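Cystathionine beta-lyase family protein, YNBB B.subtilis ortholog (Clostridium acetobutylicum, PDB 3HVY) is probably a pyridoxal-phosphate-dependent carbon-sulfur lyase of the methionine gamma-lyase family, with a putative role in aluminium resistance. Local coordinates at residues F310-M315 and F320-K325; Y71-R76 and G281-V286; K151-D156 and K168-K173. All blocks are in the same frame, centred on the assembly; numbering follows the deposited sequence.

Following the chain from the N terminus, contact 2 opens first, with 71-76 at the start of helix 74-87. It closes a long loop when 281-286, 205 residues later, packs against it from the loop before helix 287-317. Contact 3 (151-156 with 168-173) falls wholly within that long span. It closes a short loop between edge strand 151-154 of the seven-stranded sheet and helix 164-173. Contact 1 (310-315 with 320-325) follows in series. It closes a tight turn from the end of helix 287-317 into strand 321-323 of the five-stranded antiparallel sheet. No two contacts cross or touch. Contacts 1 and 2 lie on opposite sides of the chain's centre, their own centres 43 Å apart.

Contact 1: F310-M315 and F320-K325; sequences FCARIM and FDVLPK
Val322 packs its two methyl groups against the last turns of helix 287-317. CG2 lies 3.5 Å from Ala312 O and also meets the CB methyl of Ala312. CG1 reaches CB of Met315, a selenomethionine here, at 3.9 Å. This is the close part of the contact, and both Val322 and its two helix partners are buried.

One turn further on, Met315 O takes the backbone N-H of Phe320 in a 3.0 Å bond between N and O, with an N-H...O angle of 162°. The same oxygen lies in the plane of the Phe320 ring, at its edge, 3.3 Å from CD2. The bends of the Met315 chain at chi2 and chi3 (-73°) bring CE over one face of the Phe320 ring, just outside its CD2-CE2 rim, 3.8 Å from CD2. Phe339 meets the same ring edge to face, and Ile337 packs on Met315 from strand 334-338.

The other end is looser. Lys325 and Pro324 approach the helix mainly with backbone atoms; Pro324 O stands 3.7 Å from Ala312 CB. Asp321 and Leu323 point away from the helix. On that partly exposed side, Lys325 NZ makes a salt bridge to Asp321 OD2 at 2.6 Å, nearly along the C-O axis.

The result is a helix-to-strand turn in which a long helix packs on edge strand 321-323 of an antiparallel sheet, as in the smaller C-terminal domain of fold-type I pyridoxal-phosphate enzymes.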
ATOM      1  N   PHE D 310       8.334 -22.825 -27.808  1.00 30.31           N
ATOM      2  CA  PHE D 310       9.406 -23.755 -27.430  1.00 29.16           C
ATOM      3  C   PHE D 310       8.800 -25.022 -26.800  1.00 29.25           C
ATOM      4  O   PHE D 310       9.177 -26.153 -27.118  1.00 28.21           O
ATOM      5  CB  PHE D 310      10.348 -23.093 -26.423  1.00 26.03           C
ATOM      6  CG  PHE D 310      11.353 -24.038 -25.805  1.00 28.31           C
ATOM      7  CD1 PHE D 310      12.439 -24.496 -26.533  1.00 32.88           C
ATOM      8  CD2 PHE D 310      11.177 -24.528 -24.522  1.00 31.14           C
ATOM      9  CE1 PHE D 310      13.353 -25.374 -25.962  1.00 31.75           C
ATOM     10  CE2 PHE D 310      12.046 -25.436 -23.964  1.00 31.46           C
ATOM     11  CZ  PHE D 310      13.148 -25.859 -24.678  1.00 25.06           C
ATOM     12  N   CYS D 311       7.830 -24.852 -25.927  1.00 28.43           N
ATOM     13  CA  CYS D 311       7.163 -26.038 -25.357  1.00 27.63           C
ATOM     14  C   CYS D 311       6.557 -26.946 -26.463  1.00 29.35           C
ATOM     15  O   CYS D 311       6.729 -28.171 -26.458  1.00 27.56           O
ATOM     16  CB  CYS D 311       6.082 -25.585 -24.379  1.00 30.91           C
ATOM     17  SG  CYS D 311       5.153 -26.955 -23.642  1.00 32.48           S
ATOM     18  N   ALA D 312       5.773 -26.348 -27.364  1.00 26.20           N
ATOM     19  CA  ALA D 312       5.213 -27.015 -28.531  1.00 26.59           C
ATOM     20  C   ALA D 312       6.264 -27.867 -29.271  1.00 27.29           C
ATOM     21  O   ALA D 312       6.012 -29.014 -29.586  1.00 27.47           O
ATOM     22  CB  ALA D 312       4.594 -25.943 -29.537  1.00 26.02           C
ATOM     23  N   ARG D 313       7.411 -27.265 -29.606  1.00 28.23           N
ATOM     24  CA  ARG D 313       8.426 -27.995 -30.359  1.00 27.36           C
ATOM     25  C   ARG D 313       9.086 -29.088 -29.552  1.00 28.18           C
ATOM     26  O   ARG D 313       9.171 -30.220 -30.030  1.00 28.67           O
ATOM     27  CB  ARG D 313       9.501 -27.107 -30.962  1.00 29.76           C
ATOM     28  CG  ARG D 313      10.436 -27.862 -31.884  1.00 28.58           C
ATOM     29  CD  ARG D 313       9.685 -28.670 -32.934  1.00 22.80           C
ATOM     30  NE  ARG D 313      10.569 -29.091 -34.052  1.00 29.90           N
ATOM     31  CZ  ARG D 313      10.211 -29.859 -35.083  1.00 27.67           C
ATOM     32  NH1 ARG D 313       8.964 -30.362 -35.210  1.00 31.79           N
ATOM     33  NH2 ARG D 313      11.136 -30.198 -35.972  1.00 30.05           N
ATOM     34  N   ILE D 314       9.522 -28.783 -28.323  1.00 32.50           N
ATOM     35  CA  ILE D 314      10.206 -29.802 -27.550  1.00 30.62           C
ATOM     36  C   ILE D 314       9.286 -30.984 -27.184  1.00 29.10           C
ATOM     37  O   ILE D 314       9.709 -32.124 -27.242  1.00 30.98           O
ATOM     38  CB  ILE D 314      10.958 -29.242 -26.331  1.00 30.46           C
ATOM     39  CG1 ILE D 314      12.059 -30.242 -25.907  1.00 31.67           C
ATOM     40  CG2 ILE D 314       9.993 -28.884 -25.150  1.00 25.86           C
ATOM     41  CD1 ILE D 314      12.943 -29.731 -24.678  1.00 29.37           C
HETATM   42  N   MSE D 315       8.025 -30.743 -26.862  1.00 28.33           N
HETATM   43  CA  MSE D 315       7.156 -31.863 -26.502  1.00 27.48           C
HETATM   44  C   MSE D 315       6.896 -32.698 -27.772  1.00 28.79           C
HETATM   45  O   MSE D 315       6.763 -33.914 -27.731  1.00 29.62           O
HETATM   46  CB  MSE D 315       5.858 -31.366 -25.861  1.00 28.74           C
HETATM   47  CG  MSE D 315       6.059 -30.570 -24.563  1.00 32.94           C
HETATM   48 SE   MSE D 315       7.032 -31.580 -23.249  0.75 30.99          SE
HETATM   49  CE  MSE D 315       5.647 -32.854 -22.751  1.00 28.37           C
ATOM     50  N   PHE D 320       4.940 -36.109 -28.600  1.00 34.46           N
ATOM     51  CA  PHE D 320       3.585 -35.706 -28.295  1.00 29.94           C
ATOM     52  C   PHE D 320       2.927 -34.865 -29.381  1.00 29.31           C
ATOM     53  O   PHE D 320       3.579 -34.003 -30.019  1.00 31.57           O
ATOM     54  CB  PHE D 320       3.566 -34.925 -26.978  1.00 30.69           C
ATOM     55  CG  PHE D 320       3.987 -35.730 -25.777  1.00 28.14           C
ATOM     56  CD1 PHE D 320       3.062 -36.562 -25.126  1.00 41.58           C
ATOM     57  CD2 PHE D 320       5.286 -35.690 -25.311  1.00 34.54           C
ATOM     58  CE1 PHE D 320       3.422 -37.288 -24.018  1.00 38.24           C
ATOM     59  CE2 PHE D 320       5.669 -36.437 -24.213  1.00 39.86           C
ATOM     60  CZ  PHE D 320       4.756 -37.235 -23.558  1.00 34.50           C
ATOM     61  N   ASP D 321       1.617 -35.101 -29.555  1.00 29.49           N
ATOM     62  CA  ASP D 321       0.779 -34.224 -30.366  1.00 30.20           C
ATOM     63  C   ASP D 321       0.540 -32.977 -29.507  1.00 30.50           C
ATOM     64  O   ASP D 321       0.206 -33.090 -28.325  1.00 35.20           O
ATOM     65  CB  ASP D 321      -0.542 -34.908 -30.728  1.00 29.70           C
ATOM     66  CG  ASP D 321      -1.238 -34.254 -31.942  1.00 32.19           C
ATOM     67  OD1 ASP D 321      -2.323 -34.739 -32.330  1.00 44.19           O
ATOM     68  OD2 ASP D 321      -0.677 -33.266 -32.502  1.00 37.09           O
ATOM     69  N   VAL D 322       0.771 -31.801 -30.079  1.00 32.50           N
ATOM     70  CA  VAL D 322       0.616 -30.522 -29.373  1.00 27.28           C
ATOM     71  C   VAL D 322      -0.272 -29.632 -30.213  1.00 30.95           C
ATOM     72  O   VAL D 322      -0.441 -29.850 -31.427  1.00 30.16           O
ATOM     73  CB  VAL D 322       1.989 -29.842 -29.113  1.00 28.29           C
ATOM     74  CG1 VAL D 322       2.914 -30.812 -28.400  1.00 28.69           C
ATOM     75  CG2 VAL D 322       2.656 -29.344 -30.427  1.00 30.40           C
ATOM     76  N   LEU D 323      -0.834 -28.599 -29.584  1.00 30.80           N
ATOM     77  CA  LEU D 323      -1.628 -27.637 -30.308  1.00 29.22           C
ATOM     78  C   LEU D 323      -1.625 -26.310 -29.597  1.00 29.92           C
ATOM     79  O   LEU D 323      -1.927 -26.262 -28.411  1.00 30.89           O
ATOM     80  CB  LEU D 323      -3.043 -28.131 -30.438  1.00 27.39           C
ATOM     81  CG  LEU D 323      -3.881 -27.410 -31.483  1.00 36.69           C
ATOM     82  CD1 LEU D 323      -3.352 -27.801 -32.896  1.00 41.02           C
ATOM     83  CD2 LEU D 323      -5.310 -27.841 -31.304  1.00 34.09           C
ATOM     84  N   PRO D 324      -1.309 -25.226 -30.318  1.00 29.26           N
ATOM     85  CA  PRO D 324      -0.913 -25.192 -31.721  1.00 28.93           C
ATOM     86  C   PRO D 324       0.480 -25.763 -31.933  1.00 29.64           C
ATOM     87  O   PRO D 324       1.210 -26.022 -30.940  1.00 28.02           O
ATOM     88  CB  PRO D 324      -0.879 -23.682 -32.050  1.00 27.72           C
ATOM     89  CG  PRO D 324      -1.627 -23.034 -30.943  1.00 29.11           C
ATOM     90  CD  PRO D 324      -1.396 -23.876 -29.742  1.00 27.99           C
ATOM     91  N   LYS D 325       0.864 -25.932 -33.208  1.00 27.91           N
ATOM     92  CA  LYS D 325       2.204 -26.416 -33.535  1.00 28.66           C
ATOM     93  C   LYS D 325       3.152 -25.252 -33.379  1.00 29.12           C
ATOM     94  O   LYS D 325       2.719 -24.125 -33.378  1.00 28.17           O
ATOM     95  CB  LYS D 325       2.259 -26.969 -34.948  1.00 29.47           C
ATOM     96  CG  LYS D 325       1.249 -28.089 -35.161  1.00 29.85           C
ATOM     97  CD  LYS D 325       1.414 -29.243 -34.245  1.00 29.52           C
ATOM     98  CE  LYS D 325       0.171 -30.162 -34.454  1.00 29.44           C
ATOM     99  NZ  LYS D 325       0.465 -31.439 -33.881  1.00 43.14           N
TER

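Contact 2: Y71-R76 and G281-V286; sequences YNDIGR and GSTFGV
Asp73 and Thr283 approach from opposite directions and meet through their oxygens. Thr283 OG1 donates to Asp73 OD2 at 2.7 Å, nearly in line with the carboxylate C-O bond. Beside it, the CG2 methyl of Thr283 turns to Arg76 and lies 4.0 Å from its CD. The two side chains slant across each other there.

The carboxylate has a second task. Asp73 is the N-cap of helix 74-87, and its OD1 accepts from Arg76 N at 3.1 Å. That N-H reaches OD1 from above the carboxylate plane, 66° out of it. With CG trans to the backbone N (chi1 179°), one oxygen can serve the helix start while the other faces Thr283. Thr64 OG1 bonds to OD1 and Ser66 OG to OD2, so each oxygen of this buried acid has at least two partners.

Arg76 folds back over the cap. A bend at chi3 lays its guanidinium flat against Asp73 CB, which sits 3.8 Å above the plane, over its centre. NH1 then points outward in the guanidinium plane to Gly281 O, at 3.0 Å. The bond is fairly straight at the donor (N-H...O 153°), but NH1 stands well above the carbonyl plane of Gly281 and not on a lone pair. Gly70 O takes a weak bond from the same NH1.

Thr283 opens a type I' turn that ends at Val286, and Phe284 stacks on Phe284 of the second subunit. Tyr71 N also bonds to Gln385 of that subunit. The Asp73-Thr283 and Arg76-Gly281 bonds fix the start of helix 74-87 to the loop leading into helix 287-317, and Gly75 O ties the two helices again through Tyr291 OH.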
ATOM      1  N   TYR D  71     -13.086  10.888  -6.573  1.00 41.55           N
ATOM      2  CA  TYR D  71     -13.516  11.928  -7.493  1.00 41.10           C
ATOM      3  C   TYR D  71     -12.222  12.530  -8.081  1.00 40.53           C
ATOM      4  O   TYR D  71     -11.240  12.848  -7.356  1.00 39.35           O
ATOM      5  CB  TYR D  71     -14.488  12.951  -6.825  1.00 41.32           C
ATOM      6  N   ASN D  72     -12.191  12.584  -9.417  1.00 40.42           N
ATOM      7  CA  ASN D  72     -11.059  13.156 -10.178  1.00 43.86           C
ATOM      8  C   ASN D  72      -9.682  12.532  -9.963  1.00 42.44           C
ATOM      9  O   ASN D  72      -8.652  13.249  -9.885  1.00 45.54           O
ATOM     10  CB  ASN D  72     -10.951  14.666  -9.996  1.00 46.97           C
ATOM     11  CG  ASN D  72      -9.980  15.301 -11.012  1.00 58.93           C
ATOM     12  OD1 ASN D  72      -9.911  14.874 -12.187  1.00 63.71           O
ATOM     13  ND2 ASN D  72      -9.202  16.297 -10.557  1.00 64.27           N
ATOM     14  N   ASP D  73      -9.637  11.198  -9.926  1.00 39.12           N
ATOM     15  CA  ASP D  73      -8.351  10.489  -9.858  1.00 37.44           C
ATOM     16  C   ASP D  73      -7.737  10.580 -11.272  1.00 35.81           C
ATOM     17  O   ASP D  73      -8.138   9.862 -12.174  1.00 33.85           O
ATOM     18  CB  ASP D  73      -8.626   9.050  -9.415  1.00 37.23           C
ATOM     19  CG  ASP D  73      -7.369   8.188  -9.315  1.00 33.90           C
ATOM     20  OD1 ASP D  73      -6.336   8.557  -9.922  1.00 31.76           O
ATOM     21  OD2 ASP D  73      -7.470   7.071  -8.721  1.00 37.56           O
ATOM     22  N   ILE D  74      -6.791  11.499 -11.473  1.00 37.13           N
ATOM     23  CA  ILE D  74      -6.244  11.738 -12.808  1.00 37.68           C
ATOM     24  C   ILE D  74      -5.440  10.561 -13.331  1.00 36.76           C
ATOM     25  O   ILE D  74      -5.413  10.336 -14.539  1.00 36.48           O
ATOM     26  CB  ILE D  74      -5.423  13.079 -12.912  1.00 42.03           C
ATOM     27  CG1 ILE D  74      -4.038  12.958 -12.227  1.00 41.00           C
ATOM     28  CG2 ILE D  74      -6.255  14.236 -12.367  1.00 40.23           C
ATOM     29  CD1 ILE D  74      -3.159  14.136 -12.420  1.00 49.14           C
ATOM     30  N   GLY D  75      -4.803   9.804 -12.432  1.00 32.47           N
ATOM     31  CA  GLY D  75      -4.117   8.579 -12.807  1.00 33.76           C
ATOM     32  C   GLY D  75      -5.030   7.547 -13.441  1.00 31.62           C
ATOM     33  O   GLY D  75      -4.773   7.025 -14.530  1.00 30.90           O
ATOM     34  N   ARG D  76      -6.116   7.275 -12.754  1.00 29.30           N
ATOM     35  CA  ARG D  76      -7.118   6.356 -13.186  1.00 30.54           C
ATOM     36  C   ARG D  76      -7.705   6.770 -14.535  1.00 30.00           C
ATOM     37  O   ARG D  76      -7.789   5.964 -15.457  1.00 32.25           O
ATOM     38  CB  ARG D  76      -8.222   6.370 -12.147  1.00 31.06           C
ATOM     39  CG  ARG D  76      -9.384   5.464 -12.421  1.00 30.94           C
ATOM     40  CD  ARG D  76     -10.561   5.800 -11.518  1.00 31.61           C
ATOM     41  NE  ARG D  76     -11.085   7.117 -11.810  1.00 30.51           N
ATOM     42  CZ  ARG D  76     -11.864   7.851 -11.022  1.00 32.91           C
ATOM     43  NH1 ARG D  76     -12.312   7.377  -9.891  1.00 41.11           N
ATOM     44  NH2 ARG D  76     -12.193   9.074 -11.385  1.00 37.17           N
ATOM     45  N   GLY D 281     -14.625   5.838  -7.586  1.00 31.28           N
ATOM     46  CA  GLY D 281     -13.813   4.637  -7.427  1.00 32.92           C
ATOM     47  C   GLY D 281     -12.359   4.951  -7.231  1.00 34.55           C
ATOM     48  O   GLY D 281     -11.642   5.028  -8.215  1.00 32.66           O
ATOM     49  N   SER D 282     -11.923   5.096  -5.971  1.00 33.41           N
ATOM     50  CA  SER D 282     -10.508   5.303  -5.729  1.00 35.83           C
ATOM     51  C   SER D 282      -9.754   3.986  -6.016  1.00 35.98           C
ATOM     52  O   SER D 282     -10.367   2.913  -6.117  1.00 33.55           O
ATOM     53  CB  SER D 282     -10.239   5.803  -4.322  1.00 39.49           C
ATOM     54  OG  SER D 282     -10.866   4.950  -3.407  1.00 35.17           O
ATOM     55  N   THR D 283      -8.426   4.082  -6.079  1.00 31.94           N
ATOM     56  CA  THR D 283      -7.638   3.026  -6.701  1.00 31.87           C
ATOM     57  C   THR D 283      -6.528   2.456  -5.834  1.00 33.45           C
ATOM     58  O   THR D 283      -5.611   1.825  -6.318  1.00 34.01           O
ATOM     59  CB  THR D 283      -7.144   3.475  -8.075  1.00 30.70           C
ATOM     60  OG1 THR D 283      -6.445   4.731  -7.956  1.00 36.40           O
ATOM     61  CG2 THR D 283      -8.362   3.668  -9.003  1.00 30.45           C
ATOM     62  N   PHE D 284      -6.642   2.646  -4.526  1.00 32.06           N
ATOM     63  CA  PHE D 284      -5.798   1.918  -3.573  1.00 32.00           C
ATOM     64  C   PHE D 284      -4.284   2.065  -3.729  1.00 33.70           C
ATOM     65  O   PHE D 284      -3.558   1.259  -3.188  1.00 34.64           O
ATOM     66  CB  PHE D 284      -6.180   0.432  -3.596  1.00 33.07           C
ATOM     67  CG  PHE D 284      -7.666   0.184  -3.552  1.00 33.41           C
ATOM     68  CD1 PHE D 284      -8.369   0.357  -2.376  1.00 40.34           C
ATOM     69  CD2 PHE D 284      -8.349  -0.180  -4.687  1.00 35.59           C
ATOM     70  CE1 PHE D 284      -9.747   0.127  -2.336  1.00 38.14           C
ATOM     71  CE2 PHE D 284      -9.731  -0.402  -4.657  1.00 42.75           C
ATOM     72  CZ  PHE D 284     -10.427  -0.228  -3.465  1.00 36.84           C
ATOM     73  N   GLY D 285      -3.814   3.099  -4.424  1.00 32.65           N
ATOM     74  CA  GLY D 285      -2.397   3.291  -4.706  1.00 36.25           C
ATOM     75  C   GLY D 285      -1.813   2.350  -5.770  1.00 36.15           C
ATOM     76  O   GLY D 285      -0.605   2.278  -5.925  1.00 36.55           O
ATOM     77  N   VAL D 286      -2.648   1.633  -6.521  1.00 37.18           N
ATOM     78  CA  VAL D 286      -2.126   0.715  -7.538  1.00 36.02           C
ATOM     79  C   VAL D 286      -1.691   1.347  -8.871  1.00 34.08           C
ATOM     80  O   VAL D 286      -1.165   0.645  -9.737  1.00 31.64           O
ATOM     81  CB  VAL D 286      -3.103  -0.463  -7.819  1.00 37.29           C
ATOM     82  CG1 VAL D 286      -3.503  -1.094  -6.517  1.00 38.75           C
ATOM     83  CG2 VAL D 286      -4.348  -0.029  -8.675  1.00 35.06           C
TER

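Contact 3: K151-D156 and K168-K173; sequences KYKMVD and KEELKK
The carboxylate of Glu170 is the flat group that Lys153 meets, and the lysine passes over one face to reach its edge. Lys153 CD stands above that face, displaced toward OE1 and 3.6 Å from it. CE keeps the same distance from OE1 but lies lower over the plane. NZ then drops to the OE1 edge and closes a salt bridge with a hydrogen bond, 2.9 Å between NZ and OE1. It comes in on the syn side, 26° out of the carboxylate plane.

The two side chains reach for each other from opposite directions. Extended beyond CG, Lys153 carries its ammonium group a little over halfway across; the CA atoms of Lys153 and Glu170 are 9.2 Å apart. Glu170 bends at chi2 (-70°), which swings its carboxylate back from a straight course. Its side chain also packs on Met120 and Ile177 of the neighbouring strands.

Glu170 is not the lysine's sole acid partner. NZ also forms a salt bridge with Asp174, just after the helix, and that is its stronger polar partner. The ammonium group is thus held between two acids near the C-terminal end of helix 164-173, where the helix dipole would probably add to the attraction. The contact lies at the protein surface and buries little area.

Backbone bonds of Lys153 with Met119 and Ser121 join its strand to strand 118-121. Strand 151-154, helix 164-173 and strand 177-183 form a beta-alpha-beta crossover, with parallel strand 118-121 lying between the two strands. Such crossovers build the large domain of fold-type I pyridoxal-phosphate enzymes.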
ATOM      1  N   LYS D 151     -32.399 -13.921 -23.279  0.50 28.24           N
ATOM      2  CA  LYS D 151     -32.369 -15.191 -23.996  0.50 28.71           C
ATOM      3  C   LYS D 151     -30.955 -15.455 -24.503  0.50 29.55           C
ATOM      4  O   LYS D 151     -30.153 -14.517 -24.669  0.50 29.71           O
ATOM      5  CB  LYS D 151     -33.378 -15.148 -25.149  0.50 26.51           C
ATOM      6  CG  LYS D 151     -34.815 -14.965 -24.685  0.50 31.64           C
ATOM      7  CD  LYS D 151     -35.778 -14.705 -25.857  0.50 31.94           C
ATOM      8  CE  LYS D 151     -37.260 -14.866 -25.470  0.50 29.22           C
ATOM      9  NZ  LYS D 151     -37.833 -13.809 -24.596  0.50 30.94           N
ATOM     10  N   TYR D 152     -30.645 -16.733 -24.720  1.00 30.48           N
ATOM     11  CA  TYR D 152     -29.315 -17.167 -25.114  1.00 30.88           C
ATOM     12  C   TYR D 152     -29.342 -18.131 -26.284  1.00 32.69           C
ATOM     13  O   TYR D 152     -30.148 -19.028 -26.308  1.00 30.90           O
ATOM     14  CB  TYR D 152     -28.625 -17.857 -23.959  1.00 31.70           C
ATOM     15  CG  TYR D 152     -27.209 -18.289 -24.263  1.00 28.10           C
ATOM     16  CD1 TYR D 152     -26.242 -17.359 -24.502  1.00 30.38           C
ATOM     17  CD2 TYR D 152     -26.821 -19.633 -24.239  1.00 34.17           C
ATOM     18  CE1 TYR D 152     -24.965 -17.728 -24.781  1.00 29.26           C
ATOM     19  CE2 TYR D 152     -25.502 -20.011 -24.491  1.00 31.06           C
ATOM     20  CZ  TYR D 152     -24.573 -19.040 -24.760  1.00 30.99           C
ATOM     21  OH  TYR D 152     -23.218 -19.334 -25.008  1.00 31.57           O
ATOM     22  N   LYS D 153     -28.502 -17.891 -27.282  1.00 30.01           N
ATOM     23  CA  LYS D 153     -28.318 -18.858 -28.353  1.00 30.87           C
ATOM     24  C   LYS D 153     -26.842 -19.125 -28.450  1.00 32.35           C
ATOM     25  O   LYS D 153     -26.034 -18.224 -28.222  1.00 31.49           O
ATOM     26  CB  LYS D 153     -28.820 -18.369 -29.715  1.00 29.08           C
ATOM     27  CG  LYS D 153     -30.290 -18.251 -29.807  1.00 28.98           C
ATOM     28  CD  LYS D 153     -30.805 -17.624 -31.127  1.00 33.17           C
ATOM     29  CE  LYS D 153     -32.312 -17.937 -31.299  1.00 36.02           C
ATOM     30  NZ  LYS D 153     -32.983 -17.304 -32.481  1.00 29.06           N
HETATM   31  N   MSE D 154     -26.503 -20.340 -28.867  1.00 32.04           N
HETATM   32  CA  MSE D 154     -25.135 -20.703 -29.065  1.00 33.15           C
HETATM   33  C   MSE D 154     -24.952 -21.461 -30.377  1.00 32.16           C
HETATM   34  O   MSE D 154     -25.719 -22.371 -30.701  1.00 32.58           O
HETATM   35  CB  MSE D 154     -24.689 -21.494 -27.853  1.00 35.15           C
HETATM   36  CG  MSE D 154     -23.233 -21.763 -27.897  1.00 47.30           C
HETATM   37 SE   MSE D 154     -23.026 -23.634 -28.093  0.75 69.24          SE
HETATM   38  CE  MSE D 154     -23.151 -23.586 -26.173  1.00 24.27           C
ATOM     39  N   VAL D 155     -23.972 -21.043 -31.170  1.00 31.15           N
ATOM     40  CA  VAL D 155     -23.750 -21.630 -32.498  1.00 31.14           C
ATOM     41  C   VAL D 155     -22.511 -22.512 -32.354  1.00 32.29           C
ATOM     42  O   VAL D 155     -21.411 -22.032 -32.068  1.00 30.73           O
ATOM     43  CB  VAL D 155     -23.571 -20.580 -33.642  1.00 29.95           C
ATOM     44  CG1 VAL D 155     -23.439 -21.254 -35.046  1.00 29.08           C
ATOM     45  CG2 VAL D 155     -24.740 -19.523 -33.674  1.00 26.12           C
ATOM     46  N   ASP D 156     -22.717 -23.817 -32.521  1.00 34.70           N
ATOM     47  CA  ASP D 156     -21.613 -24.759 -32.486  1.00 35.63           C
ATOM     48  C   ASP D 156     -20.682 -24.535 -33.653  1.00 35.87           C
ATOM     49  O   ASP D 156     -21.080 -24.086 -34.754  1.00 34.51           O
ATOM     50  CB  ASP D 156     -22.131 -26.194 -32.543  1.00 38.57           C
ATOM     51  CG  ASP D 156     -22.547 -26.688 -31.205  1.00 41.39           C
ATOM     52  OD1 ASP D 156     -21.716 -26.598 -30.264  1.00 52.92           O
ATOM     53  OD2 ASP D 156     -23.704 -27.129 -31.105  1.00 51.51           O
ATOM     54  N   LYS D 168     -25.362 -15.920 -39.685  1.00 30.35           N
ATOM     55  CA  LYS D 168     -26.092 -15.032 -40.591  1.00 30.54           C
ATOM     56  C   LYS D 168     -27.554 -15.360 -40.660  1.00 30.19           C
ATOM     57  O   LYS D 168     -28.396 -14.451 -40.629  1.00 32.13           O
ATOM     58  CB  LYS D 168     -25.456 -15.067 -41.988  1.00 29.34           C
ATOM     59  CG  LYS D 168     -24.166 -14.280 -41.969  1.00 36.52           C
ATOM     60  CD  LYS D 168     -23.340 -14.509 -43.210  1.00 47.23           C
ATOM     61  CE  LYS D 168     -23.601 -13.508 -44.305  1.00 46.53           C
ATOM     62  NZ  LYS D 168     -22.531 -13.625 -45.337  1.00 53.25           N
ATOM     63  N   GLU D 169     -27.863 -16.652 -40.754  1.00 28.49           N
ATOM     64  CA  GLU D 169     -29.265 -17.126 -40.714  1.00 27.87           C
ATOM     65  C   GLU D 169     -29.976 -16.690 -39.411  1.00 25.96           C
ATOM     66  O   GLU D 169     -31.107 -16.262 -39.402  1.00 22.19           O
ATOM     67  CB  GLU D 169     -29.306 -18.659 -40.827  1.00 29.61           C
ATOM     68  CG  GLU D 169     -28.979 -19.277 -42.199  1.00 42.17           C
ATOM     69  CD  GLU D 169     -28.919 -20.814 -42.150  1.00 38.77           C
ATOM     70  N   GLU D 170     -29.282 -16.791 -38.288  1.00 26.72           N
ATOM     71  CA  GLU D 170     -29.832 -16.327 -37.022  1.00 28.46           C
ATOM     72  C   GLU D 170     -30.046 -14.824 -37.024  1.00 29.71           C
ATOM     73  O   GLU D 170     -31.085 -14.338 -36.589  1.00 31.03           O
ATOM     74  CB  GLU D 170     -28.899 -16.710 -35.870  1.00 27.36           C
ATOM     75  CG  GLU D 170     -28.927 -18.178 -35.571  1.00 31.68           C
ATOM     76  CD  GLU D 170     -30.256 -18.625 -34.950  1.00 37.93           C
ATOM     77  OE1 GLU D 170     -31.135 -17.785 -34.670  1.00 39.74           O
ATOM     78  OE2 GLU D 170     -30.404 -19.833 -34.709  1.00 42.02           O
ATOM     79  N   LEU D 171     -29.073 -14.076 -37.513  1.00 30.78           N
ATOM     80  CA  LEU D 171     -29.263 -12.645 -37.577  1.00 31.48           C
ATOM     81  C   LEU D 171     -30.422 -12.238 -38.505  1.00 30.41           C
ATOM     82  O   LEU D 171     -31.093 -11.265 -38.217  1.00 31.80           O
ATOM     83  CB  LEU D 171     -27.976 -11.934 -38.013  1.00 30.30           C
ATOM     84  CG  LEU D 171     -26.796 -11.887 -37.038  1.00 32.22           C
ATOM     85  CD1 LEU D 171     -25.635 -11.190 -37.752  1.00 27.21           C
ATOM     86  CD2 LEU D 171     -27.175 -11.178 -35.723  1.00 26.98           C
ATOM     87  N   LYS D 172     -30.634 -12.939 -39.615  1.00 28.94           N
ATOM     88  CA  LYS D 172     -31.711 -12.602 -40.525  1.00 30.36           C
ATOM     89  C   LYS D 172     -33.069 -12.893 -39.849  1.00 31.26           C
ATOM     90  O   LYS D 172     -34.055 -12.196 -40.074  1.00 28.15           O
ATOM     91  CB  LYS D 172     -31.693 -13.470 -41.809  1.00 32.72           C
ATOM     92  CG  LYS D 172     -30.617 -13.220 -42.848  1.00 39.93           C
ATOM     93  CD  LYS D 172     -30.870 -14.143 -44.090  1.00 46.02           C
ATOM     94  N   LYS D 173     -33.106 -13.976 -39.083  1.00 29.78           N
ATOM     95  CA  LYS D 173     -34.346 -14.470 -38.539  1.00 31.01           C
ATOM     96  C   LYS D 173     -34.724 -13.815 -37.215  1.00 32.07           C
ATOM     97  O   LYS D 173     -35.908 -13.635 -36.969  1.00 32.83           O
ATOM     98  CB  LYS D 173     -34.285 -15.997 -38.378  1.00 31.24           C
TER